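Local coordinates for protein cyclopropane mycolic acid synthase MmaA2 (Mycobacterium tuberculosis, PDB 1TPY) that catalyses the conversion of a double bond to a cis cyclopropane ring in mycolic acids, transferring a methylene group from S-adenosyl-L-methionine, at residues L55-L60 / M79-A84. Numbering follows the deposited sequence.
Sequences LALGKL and MRRAIA
L57 and A82 bring the backbones closest, their CA atoms 7.1 Å apart, where the C-terminal part of helix 45-57 lies beside helix 77-86. Both helices pack on strand 67-71 in the Rossmann-like fold of the S-adenosylmethionine-dependent methyltransferases, and the second follows that strand in the strand-turn-helix unit containing the cofactor-binding residues G72, C73 and G74. From 55-60, L57 alone makes the contact; A82, and to a lesser degree R81, receive it. Its CB points toward the other helix, and CD2 reaches farthest, lying 3.6 Å from A82 CB and 3.6 Å from A82 CA, so that this one methyl rests on both the backbone and the side chain of the alanine. Chi1 of -106° lies away from the staggered positions, and with chi2 at 39° CD2 is the branch of L57 that meets A82, CG standing 4.2 Å from A82 CB. L57 and A82 both also touch L68 of strand 67-71, which makes a small apolar cluster of two helices and the sheet beneath them. L57 to L60 form a type I turn, with L60 N donating to L57 O. R81 borders the cluster through its aliphatic part: CG lies 4.5 Å from L57 CD2, while the guanidinium group is engaged by D54, about one turn before L57 on helix 45-57. That salt bridge, a second link between the two helices, runs from R81 NH2 to D54 OD2.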
loop_
_atom_site.group_PDB
_atom_site.type_symbol
_atom_site.label_atom_id
_atom_site.label_comp_id
_atom_site.label_asym_id
_atom_site.label_seq_id
_atom_site.Cartn_x
_atom_site.Cartn_y
_atom_site.Cartn_z
ATOM N N LEU A 55 -10.784 2.558 8.072
ATOM C CA LEU A 55 -11.094 1.138 8.180
ATOM C C LEU A 55 -9.887 0.395 8.742
ATOM O O LEU A 55 -10.008 -0.402 9.671
ATOM C CB LEU A 55 -11.465 0.575 6.805
ATOM C CG LEU A 55 -11.810 -0.916 6.739
ATOM C CD1 LEU A 55 -13.077 -1.185 7.552
ATOM C CD2 LEU A 55 -11.993 -1.336 5.287
ATOM N N ALA A 56 -8.716 0.672 8.179
ATOM C CA ALA A 56 -7.487 0.028 8.626
ATOM C C ALA A 56 -7.106 0.461 10.041
ATOM O O ALA A 56 -6.825 -0.369 10.904
ATOM C CB ALA A 56 -6.352 0.362 7.665
ATOM N N LEU A 57 -7.094 1.771 10.262
ATOM C CA LEU A 57 -6.738 2.334 11.551
ATOM C C LEU A 57 -7.670 1.890 12.691
ATOM O O LEU A 57 -7.205 1.573 13.787
ATOM C CB LEU A 57 -6.718 3.863 11.439
ATOM C CG LEU A 57 -5.367 4.595 11.419
ATOM C CD1 LEU A 57 -4.335 3.834 10.604
ATOM C CD2 LEU A 57 -5.583 5.997 10.861
ATOM N N GLY A 58 -8.974 1.852 12.426
ATOM C CA GLY A 58 -9.933 1.461 13.448
ATOM C C GLY A 58 -9.809 0.038 13.963
ATOM O O GLY A 58 -10.371 -0.302 15.005
ATOM N N LYS A 59 -9.070 -0.798 13.244
ATOM C CA LYS A 59 -8.887 -2.194 13.630
ATOM C C LYS A 59 -7.688 -2.391 14.551
ATOM O O LYS A 59 -7.491 -3.471 15.108
ATOM C CB LYS A 59 -8.690 -3.050 12.379
ATOM C CG LYS A 59 -9.853 -3.015 11.409
ATOM C CD LYS A 59 -9.512 -3.738 10.118
ATOM C CE LYS A 59 -10.730 -3.892 9.219
ATOM N NZ LYS A 59 -10.436 -4.784 8.060
ATOM N N LEU A 60 -6.890 -1.340 14.711
ATOM C CA LEU A 60 -5.684 -1.407 15.524
ATOM C C LEU A 60 -5.888 -1.204 17.018
ATOM O O LEU A 60 -5.071 -1.655 17.823
ATOM C CB LEU A 60 -4.663 -0.387 15.005
ATOM C CG LEU A 60 -4.122 -0.676 13.602
ATOM C CD1 LEU A 60 -3.213 0.448 13.156
ATOM C CD2 LEU A 60 -3.375 -2.003 13.610
ATOM N N MET A 79 -0.847 8.556 8.127
ATOM C CA MET A 79 -0.307 9.037 9.395
ATOM C C MET A 79 -0.974 10.329 9.834
ATOM O O MET A 79 -1.377 10.457 10.985
ATOM C CB MET A 79 1.207 9.248 9.307
ATOM C CG MET A 79 1.994 7.954 9.215
ATOM S SD MET A 79 3.757 8.225 9.263
ATOM C CE MET A 79 4.001 9.097 7.676
ATOM N N ARG A 80 -1.090 11.288 8.923
ATOM C CA ARG A 80 -1.723 12.552 9.264
ATOM C C ARG A 80 -3.144 12.318 9.765
ATOM O O ARG A 80 -3.595 12.986 10.696
ATOM C CB ARG A 80 -1.737 13.490 8.055
ATOM C CG ARG A 80 -0.348 13.965 7.629
ATOM C CD ARG A 80 -0.445 15.173 6.697
ATOM N NE ARG A 80 -1.162 14.873 5.456
ATOM C CZ ARG A 80 -0.623 14.283 4.393
ATOM N NH1 ARG A 80 0.656 13.925 4.395
ATOM N NH2 ARG A 80 -1.373 14.040 3.325
ATOM N N ARG A 81 -3.847 11.368 9.152
ATOM C CA ARG A 81 -5.219 11.054 9.560
ATOM C C ARG A 81 -5.229 10.367 10.924
ATOM O O ARG A 81 -6.139 10.566 11.730
ATOM C CB ARG A 81 -5.884 10.135 8.531
ATOM C CG ARG A 81 -7.293 9.666 8.906
ATOM C CD ARG A 81 -8.316 10.804 8.882
ATOM N NE ARG A 81 -9.682 10.300 9.032
ATOM C CZ ARG A 81 -10.765 11.066 9.129
ATOM N NH1 ARG A 81 -10.656 12.388 9.093
ATOM N NH2 ARG A 81 -11.964 10.504 9.262
ATOM N N ALA A 82 -4.210 9.557 11.182
ATOM C CA ALA A 82 -4.119 8.846 12.453
ATOM C C ALA A 82 -3.942 9.840 13.607
ATOM O O ALA A 82 -4.468 9.640 14.704
ATOM C CB ALA A 82 -2.956 7.861 12.413
ATOM N N ILE A 83 -3.198 10.910 13.349
ATOM C CA ILE A 83 -2.955 11.937 14.351
ATOM C C ILE A 83 -4.240 12.650 14.738
ATOM O O ILE A 83 -4.558 12.790 15.919
ATOM C CB ILE A 83 -1.984 13.004 13.828
ATOM C CG1 ILE A 83 -0.612 12.378 13.575
ATOM C CG2 ILE A 83 -1.897 14.166 14.829
ATOM C CD1 ILE A 83 0.398 13.348 13.023
ATOM N N ALA A 84 -4.966 13.113 13.724
ATOM C CA ALA A 84 -6.213 13.842 13.918
ATOM C C ALA A 84 -7.348 12.993 14.482
ATOM O O ALA A 84 -8.043 13.402 15.413
ATOM C CB ALA A 84 -6.649 14.462 12.600
#